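Local coordinates for elastinolytic metalloprotease (Pseudoalteromonas sp. CF6-2, PDB 6IK4), which probably cleaves peptide bonds in elastin and in the peptidoglycan of Gram-positive bacteria, as a zinc-dependent endopeptidase of the M23 family, at residues Ser31-Asn36 against Phe156-Asn161; Ser131-Asn134 against Tyr140-Asp143; Tyr149-Asn154 against Cys166-Leu171; Ser44-Val49 against Ser115-His120. One frame throughout, in Å; residues are numbered along the deposited sequence.

Interaction 1 (Ser31-Asn36 against Phe156-Asn161). With ZN (zinc ion), chain B.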
loop_
_atom_site.group_PDB
_atom_site.type_symbol
_atom_site.label_atom_id
_atom_site.label_comp_id
_atom_site.label_asym_id
_atom_site.label_seq_id
_atom_site.Cartn_x
_atom_site.Cartn_y
_atom_site.Cartn_z
ATOM N N SER A 31 -6.663 -1.230 -7.947
ATOM C CA SER A 31 -5.486 -1.998 -7.559
ATOM C C SER A 31 -4.765 -1.451 -6.337
ATOM O O SER A 31 -3.828 -2.095 -5.853
ATOM C CB SER A 31 -4.493 -1.997 -8.710
ATOM O OG SER A 31 -4.037 -0.674 -8.916
ATOM N N SER A 32 -5.135 -0.266 -5.861
ATOM C CA SER A 32 -4.288 0.490 -4.956
ATOM C C SER A 32 -5.067 0.981 -3.739
ATOM O O SER A 32 -6.282 1.186 -3.796
ATOM C CB SER A 32 -3.663 1.696 -5.679
ATOM O OG SER A 32 -2.941 1.291 -6.837
ATOM N N LEU A 33 -4.333 1.187 -2.644
ATOM C CA LEU A 33 -4.845 1.760 -1.404
ATOM C C LEU A 33 -3.846 2.787 -0.907
ATOM O O LEU A 33 -2.637 2.603 -1.065
ATOM C CB LEU A 33 -5.048 0.678 -0.324
ATOM C CG LEU A 33 -6.104 -0.383 -0.629
ATOM C CD1 LEU A 33 -5.860 -1.628 0.225
ATOM C CD2 LEU A 33 -7.512 0.174 -0.379
ATOM N N ASP A 34 -4.344 3.871 -0.310
ATOM C CA ASP A 34 -3.488 4.853 0.345
ATOM C C ASP A 34 -3.534 4.613 1.854
ATOM O O ASP A 34 -4.609 4.671 2.458
ATOM C CB ASP A 34 -3.931 6.278 0.002
ATOM C CG ASP A 34 -3.788 6.582 -1.476
ATOM O OD1 ASP A 34 -2.971 5.915 -2.130
ATOM O OD2 ASP A 34 -4.478 7.487 -1.984
ATOM N N PHE A 35 -2.375 4.312 2.450
ATOM C CA PHE A 35 -2.249 4.035 3.880
ATOM C C PHE A 35 -1.518 5.173 4.583
ATOM O O PHE A 35 -0.522 5.686 4.064
ATOM C CB PHE A 35 -1.440 2.762 4.152
ATOM C CG PHE A 35 -2.068 1.491 3.661
ATOM C CD1 PHE A 35 -3.406 1.214 3.889
ATOM C CD2 PHE A 35 -1.300 0.562 2.986
ATOM C CE1 PHE A 35 -3.965 0.030 3.462
ATOM C CE2 PHE A 35 -1.849 -0.623 2.537
ATOM C CZ PHE A 35 -3.181 -0.899 2.777
ATOM N N ASN A 36 -1.966 5.526 5.792
ATOM C CA ASN A 36 -1.182 6.444 6.618
ATOM C C ASN A 36 -1.474 6.163 8.087
ATOM O O ASN A 36 -2.540 5.650 8.429
ATOM C CB ASN A 36 -1.468 7.908 6.259
ATOM C CG ASN A 36 -2.736 8.451 6.925
ATOM O OD1 ASN A 36 -2.681 9.021 8.014
ATOM N ND2 ASN A 36 -3.881 8.286 6.263
ATOM N N PHE A 156 -17.145 -0.223 -0.035
ATOM C CA PHE A 156 -15.730 -0.497 0.189
ATOM C C PHE A 156 -15.508 -0.836 1.652
ATOM O O PHE A 156 -15.941 -0.080 2.532
ATOM C CB PHE A 156 -14.844 0.695 -0.178
ATOM C CG PHE A 156 -13.415 0.503 0.252
ATOM C CD1 PHE A 156 -12.562 -0.299 -0.505
ATOM C CD2 PHE A 156 -12.946 1.047 1.445
ATOM C CE1 PHE A 156 -11.250 -0.519 -0.095
ATOM C CE2 PHE A 156 -11.633 0.831 1.862
ATOM C CZ PHE A 156 -10.790 0.042 1.091
ATOM N N TYR A 157 -14.790 -1.934 1.911
ATOM C CA TYR A 157 -14.422 -2.274 3.282
ATOM C C TYR A 157 -13.398 -3.403 3.285
ATOM O O TYR A 157 -13.145 -4.052 2.264
ATOM C CB TYR A 157 -15.643 -2.678 4.110
ATOM C CG TYR A 157 -16.473 -3.765 3.464
ATOM C CD1 TYR A 157 -16.199 -5.107 3.694
ATOM C CD2 TYR A 157 -17.533 -3.446 2.626
ATOM C CE1 TYR A 157 -16.958 -6.123 3.096
ATOM C CE2 TYR A 157 -18.306 -4.448 2.022
ATOM C CZ TYR A 157 -18.015 -5.779 2.268
ATOM O OH TYR A 157 -18.769 -6.761 1.676
ATOM N N PHE A 158 -12.794 -3.602 4.456
ATOM C CA PHE A 158 -11.995 -4.770 4.787
ATOM C C PHE A 158 -12.819 -5.652 5.718
ATOM O O PHE A 158 -13.400 -5.152 6.684
ATOM C CB PHE A 158 -10.700 -4.365 5.491
ATOM C CG PHE A 158 -9.851 -3.406 4.719
ATOM C CD1 PHE A 158 -10.095 -2.041 4.766
ATOM C CD2 PHE A 158 -8.778 -3.866 3.962
ATOM C CE1 PHE A 158 -9.297 -1.150 4.060
ATOM C CE2 PHE A 158 -7.978 -2.976 3.253
ATOM C CZ PHE A 158 -8.229 -1.618 3.315
ATOM N N GLU A 159 -12.855 -6.956 5.458
ATOM C CA GLU A 159 -13.698 -7.850 6.249
ATOM C C GLU A 159 -12.854 -8.967 6.858
ATOM O O GLU A 159 -12.143 -9.675 6.142
ATOM C CB GLU A 159 -14.820 -8.430 5.382
ATOM C CG GLU A 159 -15.925 -9.083 6.178
ATOM C CD GLU A 159 -16.748 -10.041 5.341
ATOM O OE1 GLU A 159 -17.397 -9.591 4.372
ATOM O OE2 GLU A 159 -16.736 -11.250 5.646
ATOM N N ARG A 160 -12.931 -9.118 8.178
ATOM C CA ARG A 160 -12.253 -10.197 8.884
ATOM C C ARG A 160 -13.133 -10.629 10.052
ATOM O O ARG A 160 -13.754 -9.792 10.706
ATOM C CB ARG A 160 -10.864 -9.744 9.379
ATOM C CG ARG A 160 -9.957 -10.864 9.889
ATOM C CD ARG A 160 -8.492 -10.391 10.057
ATOM N NE ARG A 160 -8.344 -9.471 11.185
ATOM C CZ ARG A 160 -7.186 -8.933 11.570
ATOM N NH1 ARG A 160 -6.068 -9.217 10.914
ATOM N NH2 ARG A 160 -7.144 -8.108 12.614
ATOM N N ASN A 161 -13.227 -11.937 10.281
ATOM C CA ASN A 161 -14.095 -12.475 11.328
ATOM C C ASN A 161 -15.544 -12.027 11.156
ATOM O O ASN A 161 -16.278 -11.877 12.134
ATOM C CB ASN A 161 -13.574 -12.095 12.715
ATOM C CG ASN A 161 -12.233 -12.733 13.017
ATOM O OD1 ASN A 161 -12.018 -13.910 12.724
ATOM N ND2 ASN A 161 -11.319 -11.958 13.588
HETATM ZN ZN ZN B . -3.136 6.183 -4.132
#
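Leu33 meets Phe156 and Phe158 with its two methyl branches, CD2 chiefly at Phe156 and CD1 at Phe158. The contact is apolar, and no hydrogen bond joins the two segments. CD2 of Leu33 lies 3.6 Å from CZ of Phe156 and approaches that ring obliquely. CD1 of Leu33 sits at the edge of Phe158, near the ring plane, 3.9 Å from CZ of Phe158. Leu33 and Phe158 point at each other from opposite directions. CB of Leu33 points toward the rings, and with CG anti to the carbonyl carbon (chi1 -64°) the fork reaches both. All three residues are buried. Trimming Leu33 to an alanine would remove both methyl branches and would probably leave a gap in front of the Phe156 and Phe158 rings.

Metal coordination is the second kind of interaction. Asp34, the next residue, holds the zinc ion through OD1 at 2.0 Å. His21 and His120 are the other protein ligands. Strand 32-36 thus carries a metal ligand next to a residue packed in the core.

Polar bonds fix the start of this segment. OG of Ser31 bonds to Gln129, and Ser31 and Ser32 both face His21 in a classic beta bulge.

Strand 32-36 runs antiparallel between strands 14-17 and 119-125 of the large sheet. Phe35 packs on Trp9 and Phe121. Phe158 belongs to the four-stranded sheet, where strand 157-160 lies between 140-143 and 163-165. Its ring also touches Ile142 and Ser17. The contact joins the large sheet, whose strands carry the zinc ligands Asp34 and His120, to the four-stranded sheet.

Interaction 2 (Ser131-Asn134 against Tyr140-Asp143)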
loop_
_atom_site.group_PDB
_atom_site.type_symbol
_atom_site.label_atom_id
_atom_site.label_comp_id
_atom_site.label_asym_id
_atom_site.label_seq_id
_atom_site.Cartn_x
_atom_site.Cartn_y
_atom_site.Cartn_z
ATOM N N SER A 131 -6.831 -5.971 -9.828
ATOM C CA SER A 131 -7.846 -5.516 -8.886
ATOM C C SER A 131 -7.584 -6.093 -7.503
ATOM O O SER A 131 -7.144 -7.238 -7.365
ATOM C CB SER A 131 -9.238 -5.924 -9.362
ATOM O OG SER A 131 -10.211 -5.650 -8.366
ATOM N N LEU A 132 -7.847 -5.284 -6.473
ATOM C CA LEU A 132 -7.785 -5.755 -5.095
ATOM C C LEU A 132 -9.036 -6.505 -4.675
ATOM O O LEU A 132 -9.057 -7.070 -3.574
ATOM C CB LEU A 132 -7.564 -4.582 -4.131
ATOM C CG LEU A 132 -6.193 -3.899 -4.165
ATOM C CD1 LEU A 132 -6.240 -2.639 -3.291
ATOM C CD2 LEU A 132 -5.104 -4.843 -3.694
ATOM N N HIS A 133 -10.072 -6.532 -5.509
ATOM C CA HIS A 133 -11.342 -7.090 -5.078
ATOM C C HIS A 133 -11.214 -8.580 -4.791
ATOM O O HIS A 133 -10.673 -9.338 -5.601
ATOM C CB HIS A 133 -12.421 -6.859 -6.128
ATOM C CG HIS A 133 -13.791 -7.189 -5.635
ATOM N ND1 HIS A 133 -14.386 -6.500 -4.602
ATOM C CD2 HIS A 133 -14.677 -8.139 -6.015
ATOM C CE1 HIS A 133 -15.581 -7.009 -4.366
ATOM N NE2 HIS A 133 -15.781 -8.005 -5.211
ATOM N N ASN A 134 -11.715 -8.990 -3.632
ATOM C CA ASN A 134 -11.653 -10.371 -3.161
ATOM C C ASN A 134 -10.230 -10.864 -2.939
ATOM O O ASN A 134 -10.018 -12.068 -2.771
ATOM C CB ASN A 134 -12.406 -11.313 -4.108
ATOM C CG ASN A 134 -13.915 -11.132 -4.018
ATOM O OD1 ASN A 134 -14.427 -10.685 -2.998
ATOM N ND2 ASN A 134 -14.630 -11.494 -5.080
ATOM N N TYR A 140 -7.774 -10.097 6.090
ATOM C CA TYR A 140 -8.932 -9.314 5.659
ATOM C C TYR A 140 -9.238 -9.591 4.195
ATOM O O TYR A 140 -8.337 -9.547 3.356
ATOM C CB TYR A 140 -8.672 -7.819 5.774
ATOM C CG TYR A 140 -8.582 -7.258 7.164
ATOM C CD1 TYR A 140 -9.722 -6.815 7.825
ATOM C CD2 TYR A 140 -7.353 -7.108 7.786
ATOM C CE1 TYR A 140 -9.642 -6.264 9.090
ATOM C CE2 TYR A 140 -7.261 -6.561 9.059
ATOM C CZ TYR A 140 -8.407 -6.144 9.702
ATOM O OH TYR A 140 -8.316 -5.608 10.960
ATOM N N ARG A 141 -10.511 -9.784 3.864
ATOM C CA ARG A 141 -10.912 -9.721 2.464
ATOM C C ARG A 141 -11.131 -8.262 2.097
ATOM O O ARG A 141 -11.785 -7.530 2.842
ATOM C CB ARG A 141 -12.196 -10.513 2.214
ATOM C CG ARG A 141 -12.630 -10.527 0.738
ATOM C CD ARG A 141 -13.931 -11.295 0.537
ATOM N NE ARG A 141 -15.051 -10.571 1.120
ATOM C CZ ARG A 141 -15.720 -9.595 0.507
ATOM N NH1 ARG A 141 -15.399 -9.216 -0.732
ATOM N NH2 ARG A 141 -16.719 -9.000 1.137
ATOM N N ILE A 142 -10.578 -7.835 0.964
ATOM C CA ILE A 142 -10.777 -6.475 0.471
ATOM C C ILE A 142 -11.991 -6.464 -0.446
ATOM O O ILE A 142 -12.068 -7.244 -1.404
ATOM C CB ILE A 142 -9.532 -5.961 -0.275
ATOM C CG1 ILE A 142 -8.301 -6.003 0.638
ATOM C CG2 ILE A 142 -9.784 -4.538 -0.822
ATOM C CD1 ILE A 142 -6.981 -5.814 -0.119
ATOM N N ASP A 143 -12.942 -5.592 -0.160
ATOM C CA ASP A 143 -14.106 -5.416 -1.020
ATOM C C ASP A 143 -14.010 -4.024 -1.625
ATOM O O ASP A 143 -14.111 -3.033 -0.902
ATOM C CB ASP A 143 -15.406 -5.584 -0.236
ATOM C CG ASP A 143 -16.603 -5.741 -1.146
ATOM O OD1 ASP A 143 -16.929 -4.775 -1.869
ATOM O OD2 ASP A 143 -17.200 -6.834 -1.160
#
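The His133 ring has OD1 of Asn134 over one face, and the carboxylate of Asp143 comes to its edge. CE1 of His133 is 3.6 Å from OD2 of Asp143, with ring and carboxylate planes 89° apart. ND1 of His133 bonds to the backbone of Val144. The Arg141 guanidinium has OD2 of Asp143 at its edge and in its plane. NH1 and NH2 both grip that one oxygen end-on, a salt bridge of 3.0 Å from NH1 to OD2. NH1 of Arg141 also gives a hydrogen bond of 2.9 Å to OD1 of Asn134. NH1 meets OD1 nearly along the Asn134 side-chain C=O axis, while OD1 lies 25° out of the guanidinium plane. The bend at chi3 of Arg141 (70°) turns the group back to these partners. With a leucine in place of Arg141, Asp143 would probably lose its charge partner and the Asn134 amide would be freer to turn.

The backbone adds a bond from Asn134 N to Ile142 O, 2.9 Å long. Next to this bond, CB of Leu132 packs on CG2 of Ile142 at 4.0 Å.

Residues 131-134 follow strand 128-129 of the large sheet and lead into strand 136-137. Strand 140-143 lies between 136-137 and 157-160 in the four-stranded sheet.

Interaction 3 (Tyr149-Asn154 against Cys166-Leu171); sequences YDSNCN and CAWRPL
Cys153 and Cys166 are joined by a disulfide bond, the covalent link of this contact. The SG atoms of Cys153 and Cys166 are 2.0 Å apart, and chi3 is -84°, close to a relaxed right angle. SG of Cys153 stands anti to its backbone N (chi1 -158°), while SG of Cys166 lies beside its own.

The van der Waals part is small. CB of Ser151 touches CB of Ala167 at 3.8 Å. CB of Ser151 also lies 4.1 Å from NE1 of Trp168, meeting the indole obliquely.

One water supplies the polar link. It donates to Ser151 O at 2.7 Å and accepts from Ala167 N at 2.8 Å. No direct hydrogen bond crosses between the segments.

Each segment is also shaped from within. Asp150 OD1 accepts from Asn152 N, and Asn152 OD1 accepts from Asn154 N at 2.9 Å, making two successive Asx turns. Cys166 to Arg169 form a type II beta turn. Tyr149 stacks on the zinc ligand His21, and Trp168 touches Asn36.

With so little side-chain packing, the tie between these two loops rests largely on the disulfide and the bridging water. The disulfide is covalent and holds them together whatever the few weak contacts do.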
loop_
_atom_site.group_PDB
_atom_site.type_symbol
_atom_site.label_atom_id
_atom_site.label_comp_id
_atom_site.label_asym_id
_atom_site.label_seq_id
_atom_site.Cartn_x
_atom_site.Cartn_y
_atom_site.Cartn_z
ATOM N N TYR A 149 -11.558 5.563 -5.242
ATOM C CA TYR A 149 -11.475 6.125 -3.897
ATOM C C TYR A 149 -12.784 6.036 -3.129
ATOM O O TYR A 149 -12.896 6.624 -2.041
ATOM C CB TYR A 149 -11.016 7.587 -3.909
ATOM C CG TYR A 149 -9.652 7.835 -4.505
ATOM C CD1 TYR A 149 -8.491 7.564 -3.780
ATOM C CD2 TYR A 149 -9.523 8.373 -5.784
ATOM C CE1 TYR A 149 -7.237 7.816 -4.321
ATOM C CE2 TYR A 149 -8.272 8.620 -6.333
ATOM C CZ TYR A 149 -7.137 8.343 -5.601
ATOM O OH TYR A 149 -5.903 8.592 -6.159
ATOM N N ASP A 150 -13.780 5.334 -3.660
ATOM C CA ASP A 150 -15.063 5.202 -2.979
ATOM C C ASP A 150 -14.866 4.694 -1.555
ATOM O O ASP A 150 -14.292 3.622 -1.340
ATOM C CB ASP A 150 -15.955 4.254 -3.786
ATOM C CG ASP A 150 -17.349 4.098 -3.202
ATOM O OD1 ASP A 150 -17.717 4.838 -2.266
ATOM O OD2 ASP A 150 -18.088 3.224 -3.708
ATOM N N SER A 151 -15.315 5.486 -0.580
ATOM C CA SER A 151 -15.187 5.151 0.834
ATOM C C SER A 151 -16.522 4.825 1.501
ATOM O O SER A 151 -16.556 4.620 2.720
ATOM C CB SER A 151 -14.502 6.300 1.588
ATOM O OG SER A 151 -15.371 7.419 1.691
ATOM N N ASN A 152 -17.620 4.799 0.750
ATOM C CA ASN A 152 -18.897 4.342 1.293
ATOM C C ASN A 152 -18.721 2.939 1.856
ATOM O O ASN A 152 -18.327 2.019 1.132
ATOM C CB ASN A 152 -19.967 4.358 0.197
ATOM C CG ASN A 152 -21.354 4.006 0.710
ATOM O OD1 ASN A 152 -21.511 3.278 1.690
ATOM N ND2 ASN A 152 -22.374 4.535 0.046
ATOM N N CYS A 153 -18.996 2.773 3.152
ATOM C CA CYS A 153 -18.705 1.491 3.781
ATOM C C CYS A 153 -19.687 0.387 3.400
ATOM O O CYS A 153 -19.473 -0.765 3.789
ATOM C CB CYS A 153 -18.662 1.629 5.298
ATOM S SG CYS A 153 -17.713 0.278 6.051
ATOM N N ASN A 154 -20.751 0.694 2.662
ATOM C CA ASN A 154 -21.535 -0.379 2.065
ATOM C C ASN A 154 -20.894 -0.923 0.800
ATOM O O ASN A 154 -21.194 -2.057 0.408
ATOM C CB ASN A 154 -22.956 0.102 1.762
ATOM C CG ASN A 154 -23.734 0.405 3.015
ATOM O OD1 ASN A 154 -24.213 1.525 3.214
ATOM N ND2 ASN A 154 -23.852 -0.591 3.886
ATOM N N CYS A 166 -14.060 0.060 7.854
ATOM C CA CYS A 166 -14.250 0.967 6.734
ATOM C C CYS A 166 -12.992 1.792 6.480
ATOM O O CYS A 166 -12.053 1.823 7.286
ATOM C CB CYS A 166 -15.425 1.909 6.985
ATOM S SG CYS A 166 -16.888 1.133 7.691
ATOM N N ALA A 167 -13.002 2.492 5.351
ATOM C CA ALA A 167 -11.977 3.488 5.102
ATOM C C ALA A 167 -11.963 4.510 6.228
ATOM O O ALA A 167 -12.996 4.818 6.837
ATOM C CB ALA A 167 -12.227 4.198 3.773
ATOM N N TRP A 168 -10.773 5.026 6.507
ATOM C CA TRP A 168 -10.585 6.100 7.481
ATOM C C TRP A 168 -10.998 5.681 8.888
ATOM O O TRP A 168 -11.375 6.520 9.708
ATOM C CB TRP A 168 -11.324 7.377 7.046
ATOM C CG TRP A 168 -11.040 7.667 5.620
ATOM C CD1 TRP A 168 -11.940 7.776 4.598
ATOM C CD2 TRP A 168 -9.746 7.788 5.031
ATOM N NE1 TRP A 168 -11.279 7.975 3.412
ATOM C CE2 TRP A 168 -9.931 7.989 3.653
ATOM C CE3 TRP A 168 -8.444 7.740 5.541
ATOM C CZ2 TRP A 168 -8.871 8.178 2.785
ATOM C CZ3 TRP A 168 -7.391 7.908 4.678
ATOM C CH2 TRP A 168 -7.608 8.121 3.313
ATOM N N ARG A 169 -10.883 4.405 9.202
ATOM C CA ARG A 169 -11.090 3.886 10.552
ATOM C C ARG A 169 -9.883 3.010 10.942
ATOM O O ARG A 169 -9.291 2.456 10.091
ATOM C CB ARG A 169 -12.353 3.061 10.673
ATOM C CG ARG A 169 -13.572 3.749 10.150
ATOM C CD ARG A 169 -14.728 3.484 11.055
ATOM N NE ARG A 169 -15.555 2.394 10.610
ATOM C CZ ARG A 169 -16.818 2.228 11.017
ATOM N NH1 ARG A 169 -17.560 1.213 10.573
ATOM N NH2 ARG A 169 -17.362 3.058 11.901
ATOM N N PRO A 170 -9.551 2.898 12.229
ATOM C CA PRO A 170 -8.390 2.094 12.626
ATOM C C PRO A 170 -8.443 0.696 12.036
ATOM O O PRO A 170 -9.376 -0.077 12.284
ATOM C CB PRO A 170 -8.495 2.065 14.156
ATOM C CG PRO A 170 -9.223 3.331 14.494
ATOM C CD PRO A 170 -10.213 3.523 13.392
ATOM N N LEU A 171 -7.440 0.381 11.235
ATOM C CA LEU A 171 -7.309 -0.922 10.588
ATOM C C LEU A 171 -6.185 -1.677 11.292
ATOM O O LEU A 171 -5.006 -1.425 11.029
ATOM C CB LEU A 171 -7.027 -0.741 9.097
ATOM C CG LEU A 171 -6.901 -2.024 8.258
ATOM C CD1 LEU A 171 -8.194 -2.826 8.287
ATOM C CD2 LEU A 171 -6.501 -1.670 6.822
HETATM O O HOH W 1 -15.341 2.398 3.729
#

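Interaction 4 (Ser44-Val49 against Ser115-His120). With ZN (zinc ion), chain B.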
loop_
_atom_site.group_PDB
_atom_site.type_symbol
_atom_site.label_atom_id
_atom_site.label_comp_id
_atom_site.label_asym_id
_atom_site.label_seq_id
_atom_site.Cartn_x
_atom_site.Cartn_y
_atom_site.Cartn_z
ATOM N N SER A 44 5.816 16.187 9.239
ATOM C CA SER A 44 5.592 15.393 10.435
ATOM C C SER A 44 6.497 14.162 10.435
ATOM O O SER A 44 7.235 13.889 9.485
ATOM C CB SER A 44 4.117 15.006 10.548
ATOM O OG SER A 44 3.731 14.121 9.508
ATOM N N ASN A 45 6.441 13.410 11.532
ATOM C CA ASN A 45 7.317 12.260 11.744
ATOM C C ASN A 45 6.663 11.030 11.108
ATOM O O ASN A 45 6.029 10.204 11.772
ATOM C CB ASN A 45 7.571 12.089 13.237
ATOM C CG ASN A 45 8.364 10.851 13.565
ATOM O OD1 ASN A 45 9.346 10.522 12.892
ATOM N ND2 ASN A 45 7.944 10.149 14.616
ATOM N N THR A 46 6.819 10.914 9.787
ATOM C CA THR A 46 6.160 9.831 9.052
ATOM C C THR A 46 6.822 8.481 9.338
ATOM O O THR A 46 8.031 8.410 9.575
ATOM C CB THR A 46 6.178 10.114 7.553
ATOM O OG1 THR A 46 7.513 10.429 7.131
ATOM C CG2 THR A 46 5.238 11.264 7.210
ATOM N N PRO A 47 6.050 7.391 9.317
ATOM C CA PRO A 47 6.575 6.093 9.753
ATOM C C PRO A 47 7.329 5.366 8.649
ATOM O O PRO A 47 7.276 5.724 7.472
ATOM C CB PRO A 47 5.309 5.317 10.129
ATOM C CG PRO A 47 4.289 5.852 9.154
ATOM C CD PRO A 47 4.595 7.335 9.081
ATOM N N TRP A 48 8.019 4.303 9.062
ATOM C CA TRP A 48 8.597 3.357 8.124
ATOM C C TRP A 48 7.527 2.380 7.653
ATOM O O TRP A 48 6.585 2.054 8.391
ATOM C CB TRP A 48 9.769 2.603 8.766
ATOM C CG TRP A 48 10.911 3.526 9.118
ATOM C CD1 TRP A 48 11.019 4.301 10.236
ATOM C CD2 TRP A 48 12.077 3.797 8.327
ATOM N NE1 TRP A 48 12.184 5.035 10.195
ATOM C CE2 TRP A 48 12.853 4.742 9.034
ATOM C CE3 TRP A 48 12.539 3.333 7.091
ATOM C CZ2 TRP A 48 14.072 5.227 8.547
ATOM C CZ3 TRP A 48 13.753 3.824 6.601
ATOM C CH2 TRP A 48 14.505 4.757 7.334
ATOM N N VAL A 49 7.679 1.923 6.409
ATOM C CA VAL A 49 6.728 1.033 5.742
ATOM C C VAL A 49 7.376 -0.340 5.628
ATOM O O VAL A 49 8.524 -0.447 5.176
ATOM C CB VAL A 49 6.343 1.577 4.352
ATOM C CG1 VAL A 49 5.328 0.668 3.664
ATOM C CG2 VAL A 49 5.774 2.998 4.456
ATOM N N SER A 115 -2.578 14.953 -1.085
ATOM C CA SER A 115 -3.107 15.867 -0.080
ATOM C C SER A 115 -2.360 15.802 1.250
ATOM O O SER A 115 -2.642 16.613 2.143
ATOM C CB SER A 115 -4.596 15.572 0.160
ATOM O OG SER A 115 -5.344 15.713 -1.037
ATOM N N GLY A 116 -1.427 14.868 1.408
ATOM C CA GLY A 116 -0.698 14.717 2.647
ATOM C C GLY A 116 0.077 13.415 2.652
ATOM O O GLY A 116 -0.132 12.540 1.807
ATOM N N PRO A 117 0.997 13.268 3.603
ATOM C CA PRO A 117 1.852 12.066 3.631
ATOM C C PRO A 117 1.040 10.776 3.712
ATOM O O PRO A 117 0.097 10.656 4.507
ATOM C CB PRO A 117 2.704 12.269 4.889
ATOM C CG PRO A 117 2.707 13.758 5.117
ATOM C CD PRO A 117 1.366 14.249 4.635
ATOM N N HIS A 118 1.424 9.808 2.878
ATOM C CA HIS A 118 0.858 8.467 2.868
ATOM C C HIS A 118 1.705 7.632 1.917
ATOM O O HIS A 118 2.491 8.167 1.133
ATOM C CB HIS A 118 -0.604 8.467 2.420
ATOM C CG HIS A 118 -0.788 8.832 0.978
ATOM N ND1 HIS A 118 -0.797 10.139 0.535
ATOM C CD2 HIS A 118 -0.981 8.064 -0.119
ATOM C CE1 HIS A 118 -0.987 10.159 -0.773
ATOM N NE2 HIS A 118 -1.100 8.911 -1.195
ATOM N N VAL A 119 1.528 6.318 1.971
ATOM C CA VAL A 119 2.081 5.439 0.937
ATOM C C VAL A 119 0.947 5.004 0.017
ATOM O O VAL A 119 -0.139 4.640 0.482
ATOM C CB VAL A 119 2.810 4.225 1.545
ATOM C CG1 VAL A 119 1.900 3.436 2.488
ATOM C CG2 VAL A 119 3.339 3.310 0.424
ATOM N N HIS A 120 1.180 5.113 -1.289
ATOM C CA HIS A 120 0.289 4.599 -2.318
ATOM C C HIS A 120 0.721 3.163 -2.578
ATOM O O HIS A 120 1.803 2.931 -3.117
ATOM C CB HIS A 120 0.398 5.477 -3.570
ATOM C CG HIS A 120 -0.290 4.937 -4.789
ATOM N ND1 HIS A 120 -1.634 5.120 -5.030
ATOM C CD2 HIS A 120 0.198 4.280 -5.868
ATOM C CE1 HIS A 120 -1.950 4.580 -6.195
ATOM N NE2 HIS A 120 -0.855 4.061 -6.723
HETATM ZN ZN ZN B . -3.136 6.183 -4.132
#
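Thr46 turns its methyl toward Pro117 because CG2 stands anti to the carbonyl carbon, with OG1 between the backbone N and the carbonyl carbon (chi1 51°). CG2 of Thr46 then rests 3.6 Å from CB of Pro117, and the two side chains cross at about a right angle. The hydroxyl serves other partners. OG1 of Thr46 bonds to Tyr100 O and to Arg99 NH2, so this buried polar atom is satisfied.

The second touch is looser. CG2 of Val49 lies 4.3 Å from CB of Val119. No hydrogen bond crosses between the segments. Their touching parts run almost parallel, 2° apart, yet they do not pair as strands. Val49 bonds through its backbone to Leu97 and Gly98. Val119 bonds to Phe35. Both valines also pack on Met80 of strand 73-81.

His118 and His120 belong to the same segment as Pro117 and Val119. His120 is a zinc ligand and His118 a predicted active-site residue. The CB of His118 points away from residues 44-49. Its ND1 gives a hydrogen bond of 2.8 Å to Gly116 O, nearly straight at 164° and close to the ring plane. This helps set the rotation of the ring. His120 has CG anti to its backbone N (chi1 170°), and its ND1 binds the zinc ion at 2.0 Å. Its NE2 is held by Asn23 OD1, a second-shell partner that positions the ring.

The residues His118, Val119 and His120 form the His-X-His motif of M23 metallopeptidases. The second histidine binds zinc with His21 and Asp34. The first, like His79, is predicted to act as proton donor or acceptor.

In the fold
Interactions 1 and 4 are buried contacts, built from apolar side chains without crossing hydrogen bonds. Interactions 2 and 3 are only partly buried and lean on charge, backbone bonds, a disulfide and water. Interactions 1 and 4 share the large sheet and the zinc ion, since strands 32-36 and 119-125 are neighbours. Interactions 1 and 2 share the small sheet through strands 157-160 and 140-143. Interaction 3 ties the loops beside that sheet and touches interaction 1 where Tyr149 meets Asp34. Interactions 2 and 4 lie on opposite sides of the chain's centre, with centres about 23 Å apart.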